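Local coordinates for protein thermospermine synthase (Medicago truncatula, PDB 6BQ6) that probably catalyses transfer of an aminopropyl group from decarboxylated S-adenosylmethionine to spermidine, yielding thermospermine and methylthioadenosine in plant polyamine biosynthesis, at residues Y195-D198 and F199-T203; D276-M279 and R280-I284; T294-S297 and S298-S302. All blocks are in the same frame, centred on the assembly; numbering follows the deposited sequence.

Contact 1 of 3, residues Y195-D198 and F199-T203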
loop_
_atom_site.group_PDB
_atom_site.type_symbol
_atom_site.label_atom_id
_atom_site.label_comp_id
_atom_site.label_asym_id
_atom_site.label_seq_id
_atom_site.Cartn_x
_atom_site.Cartn_y
_atom_site.Cartn_z
ATOM N N TYR B 195 7.779 26.487 -20.757
ATOM C CA TYR B 195 8.250 27.093 -19.520
ATOM C C TYR B 195 9.644 27.715 -19.709
ATOM O O TYR B 195 10.247 28.169 -18.755
ATOM C CB TYR B 195 8.314 26.033 -18.411
ATOM C CG TYR B 195 7.010 25.472 -17.966
ATOM C CD1 TYR B 195 6.458 24.355 -18.561
ATOM C CD2 TYR B 195 6.355 26.023 -16.881
ATOM C CE1 TYR B 195 5.250 23.810 -18.110
ATOM C CE2 TYR B 195 5.145 25.505 -16.451
ATOM C CZ TYR B 195 4.622 24.391 -17.028
ATOM O OH TYR B 195 3.460 23.911 -16.539
ATOM N N THR B 196 10.154 27.761 -20.940
ATOM C CA THR B 196 11.496 28.288 -21.106
ATOM C C THR B 196 11.510 29.816 -21.262
ATOM O O THR B 196 10.533 30.429 -21.756
ATOM C CB THR B 196 12.212 27.647 -22.308
ATOM O OG1 THR B 196 11.470 27.913 -23.495
ATOM C CG2 THR B 196 12.319 26.168 -22.143
ATOM N N LYS B 197 12.670 30.388 -20.947
ATOM C CA LYS B 197 12.925 31.807 -21.098
ATOM C C LYS B 197 12.645 32.241 -22.522
ATOM O O LYS B 197 11.923 33.215 -22.760
ATOM C CB LYS B 197 14.353 32.171 -20.719
ATOM C CG LYS B 197 14.667 33.646 -20.860
ATOM C CD LYS B 197 16.137 33.946 -20.545
ATOM C CE LYS B 197 16.386 35.454 -20.500
ATOM N NZ LYS B 197 16.459 36.057 -21.855
ATOM N N ASP B 198 13.199 31.504 -23.473
ATOM C CA ASP B 198 13.010 31.869 -24.882
ATOM C C ASP B 198 11.556 31.765 -25.334
ATOM O O ASP B 198 11.095 32.617 -26.110
ATOM C CB ASP B 198 13.883 31.024 -25.780
ATOM C CG ASP B 198 15.327 31.536 -25.861
ATOM O OD1 ASP B 198 15.686 32.560 -25.234
ATOM O OD2 ASP B 198 16.123 30.884 -26.581
ATOM N N PHE B 199 10.834 30.739 -24.872
ATOM C CA PHE B 199 9.388 30.671 -25.132
ATOM C C PHE B 199 8.669 31.935 -24.646
ATOM O O PHE B 199 7.916 32.588 -25.388
ATOM C CB PHE B 199 8.765 29.400 -24.532
ATOM C CG PHE B 199 7.261 29.391 -24.599
ATOM C CD1 PHE B 199 6.620 29.234 -25.822
ATOM C CD2 PHE B 199 6.531 29.711 -23.502
ATOM C CE1 PHE B 199 5.249 29.287 -25.915
ATOM C CE2 PHE B 199 5.162 29.747 -23.569
ATOM C CZ PHE B 199 4.521 29.552 -24.781
ATOM N N TYR B 200 8.912 32.290 -23.403
ATOM C CA TYR B 200 8.227 33.428 -22.812
ATOM C C TYR B 200 8.577 34.705 -23.522
ATOM O O TYR B 200 7.685 35.478 -23.823
ATOM C CB TYR B 200 8.587 33.565 -21.354
ATOM C CG TYR B 200 8.092 32.493 -20.429
ATOM C CD1 TYR B 200 6.800 31.942 -20.549
ATOM C CD2 TYR B 200 8.878 32.088 -19.357
ATOM C CE1 TYR B 200 6.344 30.972 -19.650
ATOM C CE2 TYR B 200 8.416 31.155 -18.452
ATOM C CZ TYR B 200 7.140 30.595 -18.600
ATOM O OH TYR B 200 6.692 29.657 -17.682
ATOM N N GLU B 201 9.873 34.898 -23.812
ATOM C CA GLU B 201 10.346 36.132 -24.443
ATOM C C GLU B 201 9.944 36.270 -25.888
ATOM O O GLU B 201 9.539 37.346 -26.287
ATOM C CB GLU B 201 11.875 36.262 -24.335
ATOM C CG GLU B 201 12.379 37.700 -24.550
ATOM C CD GLU B 201 13.884 37.816 -24.375
ATOM O OE1 GLU B 201 14.419 38.937 -24.621
ATOM O OE2 GLU B 201 14.517 36.797 -23.975
ATOM N N LEU B 202 10.099 35.211 -26.658
ATOM C CA LEU B 202 10.040 35.272 -28.115
ATOM C C LEU B 202 8.742 34.775 -28.667
ATOM O O LEU B 202 8.436 35.085 -29.805
ATOM C CB LEU B 202 11.193 34.476 -28.737
ATOM C CG LEU B 202 12.583 34.975 -28.323
ATOM C CD1 LEU B 202 13.678 34.192 -29.034
ATOM C CD2 LEU B 202 12.762 36.480 -28.555
ATOM N N THR B 203 7.939 34.038 -27.892
ATOM C CA THR B 203 6.668 33.481 -28.395
ATOM C C THR B 203 5.493 34.048 -27.640
ATOM O O THR B 203 4.539 34.527 -28.233
ATOM C CB THR B 203 6.652 31.915 -28.398
ATOM O OG1 THR B 203 7.707 31.378 -29.241
ATOM C CG2 THR B 203 5.306 31.365 -28.819
HETATM O O HOH W 1 8.980 28.736 -16.270
HETATM O O HOH W 2 10.259 31.020 -28.514
#
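Tyr200 reaches back along the first turn of helix 197-204 to lie against Tyr195 and Thr196, and its side chain can be followed outward. Tyr200 CB sits 3.6 Å from Lys197 O. CG and CD2 pass close to Thr196 O, the same carbonyl that receives the backbone N-H of Tyr200. Further out, Tyr200 CE2 comes within 3.5 Å of Tyr195 O, and Tyr200 OH lies 3.5 Å from Tyr195 CA, with Tyr195 CD2 a little farther off. With CG anti to the carbonyl carbon (chi1 -68°), the ring is carried back toward the start of the helix, where one water joins Tyr200 OH to Tyr195 O. Phe214 and helix 230-238 pack against the same ring. Thr196 is the N-cap, its OG1 accepting Phe199 N at 3.2 Å. Lys197 and Glu201 run side by side; Lys197 NZ meets Glu201 OE2 at 3.0 Å on the syn side, 31° out of the carboxylate plane. A second water links Asp198 O to Thr203 OG1. Thr196 OG1 is also bonded to Lys193 O, Thr203 OG1 to Glu169 and Tyr195 OH to Ala183 O, while the Tyr195 side chain lies beside Cys191, a residue of the adenosine site. The cap takes up an N-H that no earlier helical turn could serve, the first water satisfies Tyr195 O and Tyr200 OH together, and the ion pair stays at the partly exposed edge.

Contact 2 of 3, residues D276-M279 and R280-I284; sequences DIRM and RQRII
Arg278 and Arg282, one helical turn apart, extend side by side in the same direction, their guanidinium planes inclined by 33°. Both leave the backbone with CG anti to the carbonyl carbon (chi1 -67° and -63°) and stay extended from CG to NE, which keeps the two chains alongside each other. Arg278 CB lies over one face of the Arg282 guanidinium, and Arg278 CD comes within 3.7 Å of Arg282 NH1. At the ends the two NH1 atoms are 3.3 Å apart, a like-charge approach offset by acceptors elsewhere: Arg278 NH1 donates to Leu97 O and Arg282 NH1 to His99 O, while Arg278 NE forms a salt bridge with Glu274. Carbonyls at the C-terminal end of helix 84-98 and just beyond it therefore receive the pair, an arrangement in which the negative end of that helix's dipole would favour the gathered positive charge. The arginines belong to helix 272-282, whose last turn closes here as Ile283 leaves helical geometry. Next to them Met279 and Ile283 also run side by side, Met279 CG lying 4.0 Å from Ile283 CD1; both side chains pack on Leu97, so the apolar pair and the arginine pair meet the same helix. The backbone keeps its i to i+4 bonding to the end, Arg282 N reaching Arg278 O at 2.8 Å and Ile283 N reaching Met279 O at 3.0 Å.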
loop_
_atom_site.group_PDB
_atom_site.type_symbol
_atom_site.label_atom_id
_atom_site.label_comp_id
_atom_site.label_asym_id
_atom_site.label_seq_id
_atom_site.Cartn_x
_atom_site.Cartn_y
_atom_site.Cartn_z
ATOM N N ASP B 276 -11.571 42.917 -3.951
ATOM C CA ASP B 276 -12.984 42.555 -3.648
ATOM C C ASP B 276 -13.994 43.370 -4.456
ATOM O O ASP B 276 -15.023 42.853 -4.898
ATOM C CB ASP B 276 -13.306 42.681 -2.168
ATOM C CG ASP B 276 -12.624 41.616 -1.334
ATOM O OD1 ASP B 276 -12.419 40.481 -1.847
ATOM O OD2 ASP B 276 -12.276 41.904 -0.157
ATOM N N ILE B 277 -13.656 44.627 -4.655
ATOM C CA ILE B 277 -14.518 45.527 -5.460
ATOM C C ILE B 277 -14.624 45.049 -6.873
ATOM O O ILE B 277 -15.720 44.968 -7.408
ATOM C CB ILE B 277 -14.047 46.983 -5.407
ATOM C CG1 ILE B 277 -14.401 47.558 -4.029
ATOM C CG2 ILE B 277 -14.762 47.832 -6.472
ATOM C CD1 ILE B 277 -13.615 48.783 -3.666
ATOM N N ARG B 278 -13.474 44.691 -7.451
ATOM C CA ARG B 278 -13.433 44.132 -8.794
ATOM C C ARG B 278 -14.176 42.831 -8.910
ATOM O O ARG B 278 -14.838 42.611 -9.900
ATOM C CB ARG B 278 -11.991 43.988 -9.300
ATOM C CG ARG B 278 -11.340 45.339 -9.509
ATOM C CD ARG B 278 -9.915 45.228 -9.969
ATOM N NE ARG B 278 -9.258 46.564 -10.051
ATOM C CZ ARG B 278 -8.325 46.894 -10.955
ATOM N NH1 ARG B 278 -7.878 46.025 -11.859
ATOM N NH2 ARG B 278 -7.805 48.137 -10.935
ATOM N N MET B 279 -14.077 41.964 -7.896
ATOM C CA MET B 279 -14.804 40.703 -7.906
ATOM C C MET B 279 -16.306 40.914 -7.899
ATOM O O MET B 279 -17.027 40.291 -8.643
ATOM C CB MET B 279 -14.426 39.801 -6.729
ATOM C CG MET B 279 -13.011 39.324 -6.754
ATOM S SD MET B 279 -12.663 38.226 -5.339
ATOM C CE MET B 279 -10.929 38.559 -5.084
ATOM N N ARG B 280 -16.756 41.802 -7.036
ATOM C CA ARG B 280 -18.161 42.157 -6.982
ATOM C C ARG B 280 -18.631 42.738 -8.303
ATOM O O ARG B 280 -19.727 42.452 -8.730
ATOM C CB ARG B 280 -18.392 43.189 -5.869
ATOM C CG ARG B 280 -19.826 43.670 -5.665
ATOM C CD ARG B 280 -20.796 42.548 -5.335
ATOM N NE ARG B 280 -20.584 41.989 -3.997
ATOM C CZ ARG B 280 -21.045 42.508 -2.853
ATOM N NH1 ARG B 280 -21.763 43.646 -2.822
ATOM N NH2 ARG B 280 -20.774 41.886 -1.711
ATOM N N GLN B 281 -17.831 43.579 -8.918
ATOM C CA GLN B 281 -18.268 44.215 -10.159
ATOM C C GLN B 281 -18.239 43.254 -11.338
ATOM O O GLN B 281 -19.115 43.291 -12.194
ATOM C CB GLN B 281 -17.426 45.470 -10.475
ATOM C CG GLN B 281 -17.959 46.284 -11.666
ATOM C CD GLN B 281 -19.330 46.900 -11.383
ATOM O OE1 GLN B 281 -19.455 47.739 -10.484
ATOM N NE2 GLN B 281 -20.380 46.444 -12.097
ATOM N N ARG B 282 -17.215 42.397 -11.399
ATOM C CA ARG B 282 -16.886 41.703 -12.634
ATOM C C ARG B 282 -17.204 40.226 -12.708
ATOM O O ARG B 282 -17.434 39.686 -13.782
ATOM C CB ARG B 282 -15.412 41.831 -12.897
ATOM C CG ARG B 282 -14.925 43.223 -13.125
ATOM C CD ARG B 282 -13.507 43.008 -13.525
ATOM N NE ARG B 282 -12.644 44.124 -13.403
ATOM C CZ ARG B 282 -11.354 44.076 -13.735
ATOM N NH1 ARG B 282 -10.570 45.121 -13.567
ATOM N NH2 ARG B 282 -10.836 42.945 -14.206
ATOM N N ILE B 283 -17.229 39.567 -11.559
ATOM C CA ILE B 283 -17.390 38.131 -11.559
ATOM C C ILE B 283 -18.816 37.768 -11.177
ATOM O O ILE B 283 -19.354 38.264 -10.162
ATOM C CB ILE B 283 -16.429 37.479 -10.562
ATOM C CG1 ILE B 283 -14.980 37.752 -10.958
ATOM C CG2 ILE B 283 -16.752 35.990 -10.469
ATOM C CD1 ILE B 283 -13.964 37.192 -9.942
ATOM N N ILE B 284 -19.407 36.907 -11.978
ATOM C CA ILE B 284 -20.747 36.317 -11.744
ATOM C C ILE B 284 -20.687 35.357 -10.554
ATOM O O ILE B 284 -19.807 34.488 -10.497
ATOM C CB ILE B 284 -21.223 35.552 -13.006
ATOM C CG1 ILE B 284 -21.380 36.522 -14.182
ATOM C CG2 ILE B 284 -22.542 34.806 -12.779
ATOM C CD1 ILE B 284 -21.599 35.814 -15.517
#

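Contact 3 of 3, residues T294-S297 and S298-S302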
loop_
_atom_site.group_PDB
_atom_site.type_symbol
_atom_site.label_atom_id
_atom_site.label_comp_id
_atom_site.label_asym_id
_atom_site.label_seq_id
_atom_site.Cartn_x
_atom_site.Cartn_y
_atom_site.Cartn_z
ATOM N N THR B 294 -7.534 36.767 0.944
ATOM C CA THR B 294 -6.972 35.459 0.603
ATOM C C THR B 294 -5.833 35.593 -0.380
ATOM O O THR B 294 -4.762 34.976 -0.202
ATOM C CB THR B 294 -8.037 34.477 0.080
ATOM O OG1 THR B 294 -9.120 34.369 1.010
ATOM C CG2 THR B 294 -7.455 33.076 -0.083
ATOM N N PHE B 295 -6.028 36.407 -1.427
ATOM C CA PHE B 295 -4.953 36.594 -2.378
ATOM C C PHE B 295 -3.730 37.249 -1.769
ATOM O O PHE B 295 -2.589 36.824 -2.035
ATOM C CB PHE B 295 -5.412 37.367 -3.630
ATOM C CG PHE B 295 -4.301 37.545 -4.580
ATOM C CD1 PHE B 295 -3.827 36.432 -5.244
ATOM C CD2 PHE B 295 -3.599 38.729 -4.654
ATOM C CE1 PHE B 295 -2.690 36.495 -6.036
ATOM C CE2 PHE B 295 -2.467 38.805 -5.465
ATOM C CZ PHE B 295 -2.030 37.679 -6.147
ATOM N N VAL B 296 -3.932 38.257 -0.933
ATOM C CA VAL B 296 -2.798 38.933 -0.293
ATOM C C VAL B 296 -2.049 37.950 0.586
ATOM O O VAL B 296 -0.823 37.927 0.524
ATOM C CB VAL B 296 -3.235 40.198 0.468
ATOM C CG1 VAL B 296 -2.134 40.665 1.438
ATOM C CG2 VAL B 296 -3.648 41.243 -0.552
ATOM N N SER B 297 -2.778 37.104 1.312
ATOM C CA SER B 297 -2.171 36.044 2.155
ATOM C C SER B 297 -1.389 35.043 1.279
ATOM O O SER B 297 -0.213 34.742 1.545
ATOM C CB SER B 297 -3.262 35.285 2.925
ATOM O OG SER B 297 -2.648 34.222 3.709
ATOM N N SER B 298 -2.020 34.602 0.192
ATOM C CA SER B 298 -1.389 33.669 -0.762
ATOM C C SER B 298 -0.115 34.196 -1.347
ATOM O O SER B 298 0.810 33.413 -1.621
ATOM C CB SER B 298 -2.314 33.318 -1.935
ATOM O OG SER B 298 -3.374 32.500 -1.424
ATOM N N SER B 299 -0.081 35.496 -1.594
ATOM C CA SER B 299 1.081 36.133 -2.211
ATOM C C SER B 299 2.165 36.579 -1.216
ATOM O O SER B 299 3.160 37.168 -1.590
ATOM C CB SER B 299 0.623 37.232 -3.158
ATOM O OG SER B 299 0.017 38.251 -2.452
ATOM N N THR B 300 1.959 36.284 0.053
ATOM C CA THR B 300 2.959 36.529 1.067
ATOM C C THR B 300 3.501 35.165 1.390
ATOM O O THR B 300 2.910 34.412 2.180
ATOM C CB THR B 300 2.331 37.135 2.348
ATOM O OG1 THR B 300 1.555 38.318 2.035
ATOM C CG2 THR B 300 3.429 37.445 3.364
ATOM N N LEU B 301 4.639 34.852 0.841
ATOM C CA LEU B 301 5.205 33.521 1.020
ATOM C C LEU B 301 5.922 33.513 2.377
ATOM O O LEU B 301 6.190 34.574 2.941
ATOM C CB LEU B 301 6.185 33.230 -0.101
ATOM C CG LEU B 301 5.438 33.285 -1.441
ATOM C CD1 LEU B 301 6.411 33.042 -2.527
ATOM C CD2 LEU B 301 4.305 32.283 -1.456
ATOM N N SER B 302 6.254 32.342 2.894
ATOM C CA SER B 302 6.946 32.267 4.200
ATOM C C SER B 302 8.404 32.668 4.041
ATOM O O SER B 302 8.936 32.727 2.947
ATOM C CB SER B 302 6.875 30.871 4.778
ATOM O OG SER B 302 7.739 29.965 4.085
#
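Thr300 OG1 donates to Val296 O at 2.8 Å, a hydroxyl folding back to a carbonyl of the last turn of helix 292-298 and tilted 31° from its plane. Thr300 N meanwhile bonds Ser297 O at 3.1 Å, approaching from above the carbonyl plane, 63° out of it. Ser299 has its OG between the backbone N and the carbonyl carbon (chi1 66°), which brings Ser299 OG to 3.0 Å from Phe295 O and 3.1 Å from Val296 O, about equally near both carbonyls. The same OG sits over one face of the Phe295 ring, 3.9 Å from Phe295 CE2. Ser298 OG lies 3.1 Å from Thr294 O but also bonds Ser248 O on strand 243-251. Farther out, Tyr247 meets the Phe295 ring edge-to-face, and Thr294 OG1 bonds Asp291. The second subunit also reaches the turn: Ser297 OG bonds Thr300 O of that subunit, and Thr294 OG1 is bonded to Lys303 N there. Such bonding is typical of serine and threonine in the last turn of a helix, where hydroxyls bond to carbonyls three or four residues earlier, placed here at a subunit interface of the tetramer.

Overall arrangement
Taken from the N terminus, the three contacts lie in series, neither nesting nor crossing, and each closes only a helical turn. Contact 1 starts helix 197-204, after the adenosine-binding Pro190 and Cys191, and joins it to helices 164-169 and 230-238 of the Rossmann-like domain. Contact 2 ends helix 272-282 and seats it on helix 84-98, about 22 Å from contact 1 between nearest atoms. Contact 3 ends the following helix, 292-298, and ties it to strand 243-251, outermost of its sheet within the chain, and to the second subunit. Contacts 2 and 3 come within about 6 Å without touching, and Asp276 bonds Gly292 at the start of helix 292-298.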